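Local coordinates for GDSL-like protein (Roseburia intestinalis L1-82, PDB 6HFZ), which removes acetyl groups from acetylated mannans as a two-domain carbohydrate esterase related to the SGNH (GDSL-like) hydrolases, at residues 236-242 against 364-370; 231-235 against 334-338; 82-86 against 116-121. All coordinates share one frame; numbering follows the deposited sequence.

Overall arrangement
Contact 2 sits at the border between the SGNH hydrolase domain and the all-beta domain that follows it in the chain, with contact 3 on the hydrolase side and contact 1 on the beta side. Contact 3 comes first and joins helices 84-96 and 115-129. Contacts 1 and 2 follow, their segments alternating: 231-235 and 236-242 are consecutive, while 334-338, at the end of strand 329-336, and 364-370 both reach the same antiparallel sheet. The centres of contacts 2 and 3 are about 10 Å apart. Those of contacts 1 and 2 are about 12 Å apart. A probable hydrogen bond, Glu337 OE2 to His116 ND1 at 2.7 Å, links contacts 2 and 3 across the domain border.

Contact 1: 236-242 against 364-370; sequences EKSIRHQ and VSVIGSS
An antiparallel strand pair joins 237-241, the first strand of the beta domain, to the long strand 361-370, whose residues also bond to strand 288-295. The short axes approach to 4.5 Å with their directions 148° apart. Lys237 with Ser370, Ile239 with Gly368 and His241 with Val366 are hydrogen-bonded pairs, each closed by two backbone bonds; Ile239 N to Gly368 O, at 2.8 Å and 170° at the hydrogen, is the straightest. Ser238 with Ser369 and Arg240 with Ile367 are the non-hydrogen-bonded pairs between them. Their side chains share the face turned to helix 84-96, where Ser238 touches Val88 and Ala89. Across the first of these pairs the hydroxyls Ser238 OG and Ser369 OG lie 2.9 Å apart, and Ser238 OG is also bonded to Tyr235 O. Arg240 and Ile367 run side by side, CG to CG1 3.7 Å, before the arginine chain bends at chi3 (-64°) and leads off toward Phe86. On the other face, the edge of the His241 ring meets Val366 O in its plane, CD2 to O 3.4 Å, while ND1 bonds to Asp245. At the far end Gln242 NE2 reaches Val364 O at 3.0 Å, from above the carbonyl plane although the oxygen lies in the amide plane of the glutamine. There Val364 and Ser365 both face Gln292, a classic beta bulge. The chemistry thus divides: paired backbone bonds set the register, the amide of Gln242 extends the bonding past the last bridge, and buried serine hydroxyls find polar partners on the helix-facing side.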
loop_
_atom_site.group_PDB
_atom_site.type_symbol
_atom_site.label_atom_id
_atom_site.label_comp_id
_atom_site.label_asym_id
_atom_site.label_seq_id
_atom_site.Cartn_x
_atom_site.Cartn_y
_atom_site.Cartn_z
ATOM N N GLU A 236 13.131 3.795 -3.002
ATOM C CA GLU A 236 12.868 3.202 -4.301
ATOM C C GLU A 236 13.405 1.771 -4.402
ATOM O O GLU A 236 12.758 0.902 -5.011
ATOM C CB GLU A 236 13.381 4.046 -5.463
ATOM C CG GLU A 236 12.770 3.636 -6.808
ATOM C CD GLU A 236 13.209 4.409 -8.057
ATOM O OE1 GLU A 236 12.967 3.894 -9.184
ATOM O OE2 GLU A 236 13.778 5.507 -7.897
ATOM N N LYS A 237 14.589 1.522 -3.855
ATOM C CA LYS A 237 15.050 0.168 -3.665
ATOM C C LYS A 237 14.698 -0.229 -2.226
ATOM O O LYS A 237 15.239 0.321 -1.285
ATOM C CB LYS A 237 16.558 0.063 -3.948
ATOM C CG LYS A 237 17.056 -1.359 -3.785
ATOM C CD LYS A 237 18.459 -1.675 -4.282
ATOM C CE LYS A 237 18.740 -3.162 -4.118
ATOM N NZ LYS A 237 20.172 -3.419 -3.824
ATOM N N SER A 238 13.742 -1.137 -2.073
ATOM C CA SER A 238 13.253 -1.586 -0.779
ATOM C C SER A 238 13.177 -3.108 -0.807
ATOM O O SER A 238 12.412 -3.658 -1.583
ATOM C CB SER A 238 11.892 -0.992 -0.422
ATOM O OG SER A 238 11.961 0.385 -0.062
ATOM N N ILE A 239 14.042 -3.774 -0.023
ATOM C CA ILE A 239 14.204 -5.212 -0.127
ATOM C C ILE A 239 13.712 -5.878 1.154
ATOM O O ILE A 239 14.222 -5.610 2.197
ATOM C CB ILE A 239 15.677 -5.530 -0.433
ATOM C CG1 ILE A 239 16.067 -5.049 -1.831
ATOM C CG2 ILE A 239 15.965 -7.018 -0.235
ATOM C CD1 ILE A 239 15.300 -5.695 -2.943
ATOM N N ARG A 240 12.691 -6.730 1.084
ATOM C CA ARG A 240 12.299 -7.460 2.283
ATOM C C ARG A 240 13.262 -8.632 2.523
ATOM O O ARG A 240 13.609 -9.362 1.584
ATOM C CB ARG A 240 10.923 -8.097 2.153
ATOM C CG ARG A 240 9.756 -7.167 2.365
ATOM C CD ARG A 240 8.444 -7.886 2.089
ATOM N NE ARG A 240 8.277 -8.325 0.700
ATOM C CZ ARG A 240 7.166 -8.903 0.250
ATOM N NH1 ARG A 240 6.146 -9.078 1.071
ATOM N NH2 ARG A 240 7.076 -9.276 -1.016
ATOM N N HIS A 241 13.641 -8.815 3.771
ATOM C CA HIS A 241 14.423 -9.972 4.268
ATOM C C HIS A 241 13.431 -10.857 5.020
ATOM O O HIS A 241 12.891 -10.455 6.073
ATOM C CB HIS A 241 15.610 -9.513 5.124
ATOM C CG HIS A 241 16.592 -8.699 4.368
ATOM N ND1 HIS A 241 17.786 -9.238 3.872
ATOM C CD2 HIS A 241 16.556 -7.412 3.955
ATOM C CE1 HIS A 241 18.442 -8.308 3.229
ATOM N NE2 HIS A 241 17.718 -7.190 3.252
ATOM N N GLN A 242 13.162 -12.026 4.456
ATOM C CA GLN A 242 12.216 -12.980 5.020
ATOM C C GLN A 242 12.923 -14.337 5.157
ATOM O O GLN A 242 14.146 -14.395 5.070
ATOM C CB GLN A 242 10.954 -13.010 4.174
ATOM C CG GLN A 242 10.197 -11.681 4.237
ATOM C CD GLN A 242 8.830 -11.683 3.616
ATOM O OE1 GLN A 242 8.683 -11.679 2.391
ATOM N NE2 GLN A 242 7.805 -11.660 4.461
ATOM N N VAL A 364 7.460 -10.629 10.492
ATOM C CA VAL A 364 7.126 -10.852 9.108
ATOM C C VAL A 364 8.353 -10.578 8.220
ATOM O O VAL A 364 8.695 -11.352 7.326
ATOM C CB VAL A 364 5.917 -10.003 8.679
ATOM C CG1 VAL A 364 5.660 -10.115 7.169
ATOM C CG2 VAL A 364 4.673 -10.323 9.515
ATOM N N SER A 365 9.058 -9.457 8.422
ATOM C CA SER A 365 10.167 -9.101 7.575
ATOM C C SER A 365 11.018 -8.036 8.258
ATOM O O SER A 365 10.519 -7.326 9.120
ATOM C CB SER A 365 9.739 -8.554 6.206
ATOM O OG SER A 365 9.322 -7.166 6.285
ATOM N N VAL A 366 12.285 -7.930 7.823
ATOM C CA VAL A 366 13.037 -6.657 8.025
ATOM C C VAL A 366 13.329 -6.073 6.647
ATOM O O VAL A 366 13.760 -6.794 5.727
ATOM C CB VAL A 366 14.339 -6.881 8.822
ATOM C CG1 VAL A 366 15.082 -5.555 9.008
ATOM C CG2 VAL A 366 14.056 -7.564 10.160
ATOM N N ILE A 367 13.056 -4.775 6.445
ATOM C CA ILE A 367 13.183 -4.173 5.111
ATOM C C ILE A 367 14.384 -3.227 5.088
ATOM O O ILE A 367 14.489 -2.316 5.892
ATOM C CB ILE A 367 11.906 -3.428 4.672
ATOM C CG1 ILE A 367 10.684 -4.348 4.624
ATOM C CG2 ILE A 367 12.115 -2.722 3.334
ATOM C CD1 ILE A 367 9.330 -3.632 4.501
ATOM N N GLY A 368 15.266 -3.440 4.121
ATOM C CA GLY A 368 16.355 -2.548 3.887
ATOM C C GLY A 368 16.099 -1.720 2.645
ATOM O O GLY A 368 15.749 -2.276 1.592
ATOM N N SER A 369 16.352 -0.410 2.735
ATOM C CA SER A 369 16.068 0.476 1.637
ATOM C C SER A 369 17.263 1.369 1.335
ATOM O O SER A 369 17.991 1.742 2.250
ATOM C CB SER A 369 14.861 1.301 1.958
ATOM O OG SER A 369 13.764 0.464 2.265
ATOM N N SER A 370 17.382 1.777 0.064
ATOM C CA SER A 370 18.280 2.870 -0.293
ATOM C C SER A 370 17.810 3.563 -1.577
ATOM O O SER A 370 16.833 3.133 -2.195
ATOM C CB SER A 370 19.675 2.357 -0.428
ATOM O OG SER A 370 19.732 1.411 -1.467
#

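Contact 2: 231-235 against 334-338; sequences TKNTY and TILEH
Loop 231-235 runs against the end of strand 329-336 and the turn after it, the directions of the touching parts 140° apart. The backbones stay well separated: the nearest pair of CA atoms, Thr234 and His338, is 7.5 Å apart, so side chains bridge the gap. Tyr235 OH donates to Glu337 OE2 at 2.7 Å. The oxygen sits at the edge of the tyrosine ring, near its plane, and is met on its anti side, 29° out of the carboxylate plane; ring and carboxylate are turned 73° from each other. Glu337 CG stands anti to the backbone N, and the chain extends from there to the phenol. Thr334 CG2 comes to 3.8 Å from the same Tyr235 OH. The His338 ring is held between aliphatic groups: Glu337 CG lies over the centre of one face, and Lys232 CD lies over the opposite face in a CH-pi contact, 4.0 Å from the ring centroid. Thr234 OG1 approaches the ring edge in plane, 3.2 Å from His338 CD2. Helix 115-129 completes the arrangement: Glu119 is hydrogen-bonded with Thr234 OG1 through OE2 and with His338 NE2 through OE1, while Glu337 OE2 is also hydrogen-bonded with His116 ND1. Asn288 of strand 288-295 bonds to Thr234 OG1 and His338 N, placing the contact between that helix and the beta-domain sheet.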
loop_
_atom_site.group_PDB
_atom_site.type_symbol
_atom_site.label_atom_id
_atom_site.label_comp_id
_atom_site.label_asym_id
_atom_site.label_seq_id
_atom_site.Cartn_x
_atom_site.Cartn_y
_atom_site.Cartn_z
ATOM N N THR A 231 11.964 14.179 -3.661
ATOM C CA THR A 231 12.490 13.879 -2.343
ATOM C C THR A 231 13.871 13.233 -2.459
ATOM O O THR A 231 14.379 13.033 -3.563
ATOM C CB THR A 231 11.509 12.986 -1.554
ATOM O OG1 THR A 231 11.637 11.651 -2.052
ATOM C CG2 THR A 231 10.077 13.453 -1.735
ATOM N N LYS A 232 14.465 12.876 -1.305
ATOM C CA LYS A 232 15.733 12.093 -1.252
ATOM C C LYS A 232 15.574 10.690 -1.878
ATOM O O LYS A 232 16.562 10.059 -2.261
ATOM C CB LYS A 232 16.196 11.930 0.191
ATOM C CG LYS A 232 16.651 13.213 0.868
ATOM C CD LYS A 232 17.281 12.934 2.215
ATOM C CE LYS A 232 17.482 14.192 3.036
ATOM N NZ LYS A 232 18.537 15.066 2.471
ATOM N N ASN A 233 14.334 10.210 -1.991
ATOM C CA ASN A 233 13.975 9.026 -2.727
ATOM C C ASN A 233 14.785 7.806 -2.251
ATOM O O ASN A 233 15.208 6.998 -3.057
ATOM C CB ASN A 233 14.124 9.229 -4.227
ATOM C CG ASN A 233 13.610 8.065 -5.025
ATOM O OD1 ASN A 233 12.532 7.530 -4.725
ATOM N ND2 ASN A 233 14.395 7.644 -6.013
ATOM N N THR A 234 14.933 7.647 -0.932
ATOM C CA THR A 234 15.747 6.561 -0.392
ATOM C C THR A 234 14.963 5.252 -0.191
ATOM O O THR A 234 15.481 4.336 0.467
ATOM C CB THR A 234 16.480 7.025 0.873
ATOM O OG1 THR A 234 15.595 7.265 1.952
ATOM C CG2 THR A 234 17.301 8.275 0.643
ATOM N N TYR A 235 13.722 5.153 -0.695
ATOM C CA TYR A 235 12.908 3.922 -0.536
ATOM C C TYR A 235 12.663 3.228 -1.883
ATOM O O TYR A 235 12.105 2.136 -1.889
ATOM C CB TYR A 235 11.591 4.179 0.208
ATOM C CG TYR A 235 11.774 4.475 1.673
ATOM C CD1 TYR A 235 11.964 5.764 2.106
ATOM C CD2 TYR A 235 11.800 3.467 2.635
ATOM C CE1 TYR A 235 12.145 6.057 3.446
ATOM C CE2 TYR A 235 11.943 3.741 3.981
ATOM C CZ TYR A 235 12.118 5.046 4.384
ATOM O OH TYR A 235 12.324 5.361 5.697
ATOM N N THR A 334 9.491 2.215 11.266
ATOM C CA THR A 334 10.767 2.639 10.696
ATOM C C THR A 334 11.776 2.768 11.838
ATOM O O THR A 334 11.475 3.479 12.802
ATOM C CB THR A 334 10.668 3.950 9.897
ATOM O OG1 THR A 334 9.736 3.787 8.825
ATOM C CG2 THR A 334 12.007 4.355 9.309
ATOM N N ILE A 335 12.900 2.048 11.757
ATOM C CA ILE A 335 13.869 1.944 12.890
ATOM C C ILE A 335 15.066 2.866 12.658
ATOM O O ILE A 335 15.534 3.500 13.617
ATOM C CB ILE A 335 14.304 0.480 13.127
ATOM C CG1 ILE A 335 13.115 -0.454 13.348
ATOM C CG2 ILE A 335 15.270 0.386 14.287
ATOM C CD1 ILE A 335 12.135 0.037 14.370
ATOM N N LEU A 336 15.600 2.857 11.433
ATOM C CA LEU A 336 16.705 3.689 10.974
ATOM C C LEU A 336 16.232 4.410 9.716
ATOM O O LEU A 336 15.750 3.742 8.801
ATOM C CB LEU A 336 17.923 2.833 10.608
ATOM C CG LEU A 336 19.161 3.615 10.153
ATOM C CD1 LEU A 336 19.678 4.504 11.292
ATOM C CD2 LEU A 336 20.253 2.696 9.648
ATOM N N GLU A 337 16.433 5.731 9.658
ATOM C CA GLU A 337 16.140 6.472 8.442
ATOM C C GLU A 337 17.292 7.443 8.108
ATOM O O GLU A 337 17.768 8.188 8.971
ATOM C CB GLU A 337 14.822 7.228 8.587
ATOM C CG GLU A 337 14.399 7.892 7.288
ATOM C CD GLU A 337 12.986 8.450 7.273
ATOM O OE1 GLU A 337 12.687 9.351 8.082
ATOM O OE2 GLU A 337 12.203 8.001 6.416
ATOM N N HIS A 338 17.701 7.408 6.837
ATOM C CA HIS A 338 18.720 8.245 6.245
ATOM C C HIS A 338 20.046 8.074 7.004
ATOM O O HIS A 338 20.749 9.050 7.231
ATOM C CB HIS A 338 18.265 9.698 6.174
ATOM C CG HIS A 338 17.033 9.930 5.371
ATOM N ND1 HIS A 338 16.266 11.057 5.541
ATOM C CD2 HIS A 338 16.455 9.197 4.393
ATOM C CE1 HIS A 338 15.231 11.006 4.715
ATOM N NE2 HIS A 338 15.327 9.860 4.000
#

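Contact 3: 82-86 against 116-121; sequences TTSQF and HFMETY
Two helices meet at the start of one of them: Thr83 is the N-cap of helix 84-96, and this first turn packs against helix 115-129, both within the SGNH hydrolase family region. The cap itself is a weak bond from Gln85 N to Thr83 OG1, 3.1 Å with 135° at the hydrogen. Among polar side chains, Ser84 OG and Thr120 OG1 lie 2.8 Å apart, though the Thr120 hydroxyl proton has Phe117 O as a second possible acceptor; Ser84 OG is hydrogen-bonded with Asp111. The van der Waals contacts lie alongside. The CE1 edge of Phe117 meets Thr83 OG1 at 3.7 Å, and the side chains cross at about a right angle. Ser84 CB faces the edge of Tyr121, 3.9 Å from CD1. Gln85 CB rests on Thr120 CG2 at 3.8 Å, and that methyl also lies over one face of His116. With CG anti to the backbone N (chi1 -175°) and an extended chain, Gln85 brings its amide to His116, while its NE2 bonds to Thr334 OG1 of the beta domain. His116 NE2 donates to Gln85 OE1 at 2.8 Å; the acceptor lies near the imidazole plane, but the donor stands 54° out of the carbonyl plane.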
loop_
_atom_site.group_PDB
_atom_site.type_symbol
_atom_site.label_atom_id
_atom_site.label_comp_id
_atom_site.label_asym_id
_atom_site.label_seq_id
_atom_site.Cartn_x
_atom_site.Cartn_y
_atom_site.Cartn_z
ATOM N N THR A 82 -2.108 -1.207 5.506
ATOM C CA THR A 82 -0.728 -1.018 5.090
ATOM C C THR A 82 -0.590 0.187 4.156
ATOM O O THR A 82 -1.557 0.687 3.571
ATOM C CB THR A 82 -0.118 -2.272 4.450
ATOM O OG1 THR A 82 -0.738 -2.473 3.195
ATOM C CG2 THR A 82 -0.240 -3.502 5.331
ATOM N N THR A 83 0.659 0.643 4.031
ATOM C CA THR A 83 0.995 1.965 3.464
ATOM C C THR A 83 1.802 1.804 2.192
ATOM O O THR A 83 2.204 0.668 1.829
ATOM C CB THR A 83 1.826 2.769 4.491
ATOM O OG1 THR A 83 3.114 2.168 4.663
ATOM C CG2 THR A 83 1.134 2.861 5.832
ATOM N N SER A 84 2.186 2.945 1.598
ATOM C CA SER A 84 3.043 2.975 0.432
ATOM C C SER A 84 4.450 2.490 0.795
ATOM O O SER A 84 5.186 2.069 -0.097
ATOM C CB SER A 84 3.093 4.348 -0.185
ATOM O OG SER A 84 3.700 5.293 0.689
ATOM N N GLN A 85 4.820 2.543 2.086
ATOM C CA GLN A 85 6.151 2.003 2.520
ATOM C C GLN A 85 6.169 0.472 2.319
ATOM O O GLN A 85 7.139 -0.066 1.791
ATOM C CB GLN A 85 6.476 2.455 3.945
ATOM C CG GLN A 85 7.863 2.051 4.429
ATOM C CD GLN A 85 8.162 2.726 5.744
ATOM O OE1 GLN A 85 7.309 3.395 6.328
ATOM N NE2 GLN A 85 9.376 2.546 6.259
ATOM N N PHE A 86 5.088 -0.223 2.683
ATOM C CA PHE A 86 5.018 -1.661 2.344
ATOM C C PHE A 86 4.848 -1.833 0.828
ATOM O O PHE A 86 5.470 -2.701 0.209
ATOM C CB PHE A 86 3.945 -2.338 3.164
ATOM C CG PHE A 86 3.820 -3.833 2.968
ATOM C CD1 PHE A 86 4.918 -4.624 2.658
ATOM C CD2 PHE A 86 2.607 -4.456 3.168
ATOM C CE1 PHE A 86 4.797 -6.000 2.508
ATOM C CE2 PHE A 86 2.492 -5.834 3.030
ATOM C CZ PHE A 86 3.590 -6.600 2.701
ATOM N N HIS A 116 7.927 11.793 5.292
ATOM C CA HIS A 116 8.302 10.371 5.265
ATOM C C HIS A 116 7.483 9.623 4.202
ATOM O O HIS A 116 8.059 8.931 3.369
ATOM C CB HIS A 116 8.116 9.760 6.657
ATOM C CG HIS A 116 8.271 8.282 6.674
ATOM N ND1 HIS A 116 9.508 7.658 6.572
ATOM C CD2 HIS A 116 7.349 7.292 6.718
ATOM C CE1 HIS A 116 9.325 6.350 6.554
ATOM N NE2 HIS A 116 8.016 6.101 6.659
ATOM N N PHE A 117 6.148 9.741 4.260
ATOM C CA PHE A 117 5.262 9.094 3.302
ATOM C C PHE A 117 5.328 9.721 1.906
ATOM O O PHE A 117 5.128 9.022 0.904
ATOM C CB PHE A 117 3.854 8.959 3.910
ATOM C CG PHE A 117 3.804 7.890 4.974
ATOM C CD1 PHE A 117 3.967 6.546 4.651
ATOM C CD2 PHE A 117 3.608 8.224 6.313
ATOM C CE1 PHE A 117 3.982 5.577 5.642
ATOM C CE2 PHE A 117 3.579 7.246 7.298
ATOM C CZ PHE A 117 3.764 5.924 6.959
HETATM N N MSE A 118 5.624 11.021 1.804
HETATM C CA MSE A 118 5.910 11.597 0.495
HETATM C C MSE A 118 7.075 10.835 -0.141
HETATM O O MSE A 118 7.040 10.513 -1.335
HETATM C CB MSE A 118 6.197 13.096 0.428
HETATM C CG MSE A 118 6.094 13.528 -1.007
HETATM SE SE MSE A 118 6.059 15.498 -1.152
HETATM C CE MSE A 118 7.280 15.887 0.346
ATOM N N GLU A 119 8.093 10.537 0.667
ATOM C CA GLU A 119 9.294 9.863 0.177
ATOM C C GLU A 119 9.007 8.401 -0.200
ATOM O O GLU A 119 9.417 7.953 -1.271
ATOM C CB GLU A 119 10.410 9.979 1.221
ATOM C CG GLU A 119 11.756 9.527 0.684
ATOM C CD GLU A 119 12.951 9.679 1.622
ATOM O OE1 GLU A 119 12.788 10.195 2.754
ATOM O OE2 GLU A 119 14.040 9.250 1.248
ATOM N N THR A 120 8.275 7.679 0.654
ATOM C CA THR A 120 7.938 6.286 0.338
ATOM C C THR A 120 7.035 6.226 -0.905
ATOM O O THR A 120 7.216 5.363 -1.774
ATOM C CB THR A 120 7.385 5.500 1.529
ATOM O OG1 THR A 120 6.120 6.074 1.895
ATOM C CG2 THR A 120 8.289 5.524 2.744
ATOM N N TYR A 121 6.002 7.070 -0.982
ATOM C CA TYR A 121 5.126 7.110 -2.168
ATOM C C TYR A 121 5.895 7.464 -3.447
ATOM O O TYR A 121 5.623 6.892 -4.503
ATOM C CB TYR A 121 4.022 8.111 -1.889
ATOM C CG TYR A 121 2.801 8.105 -2.748
ATOM C CD1 TYR A 121 1.741 7.279 -2.429
ATOM C CD2 TYR A 121 2.626 9.076 -3.730
ATOM C CE1 TYR A 121 0.545 7.370 -3.102
ATOM C CE2 TYR A 121 1.435 9.170 -4.418
ATOM C CZ TYR A 121 0.395 8.312 -4.099
ATOM O OH TYR A 121 -0.832 8.424 -4.703
#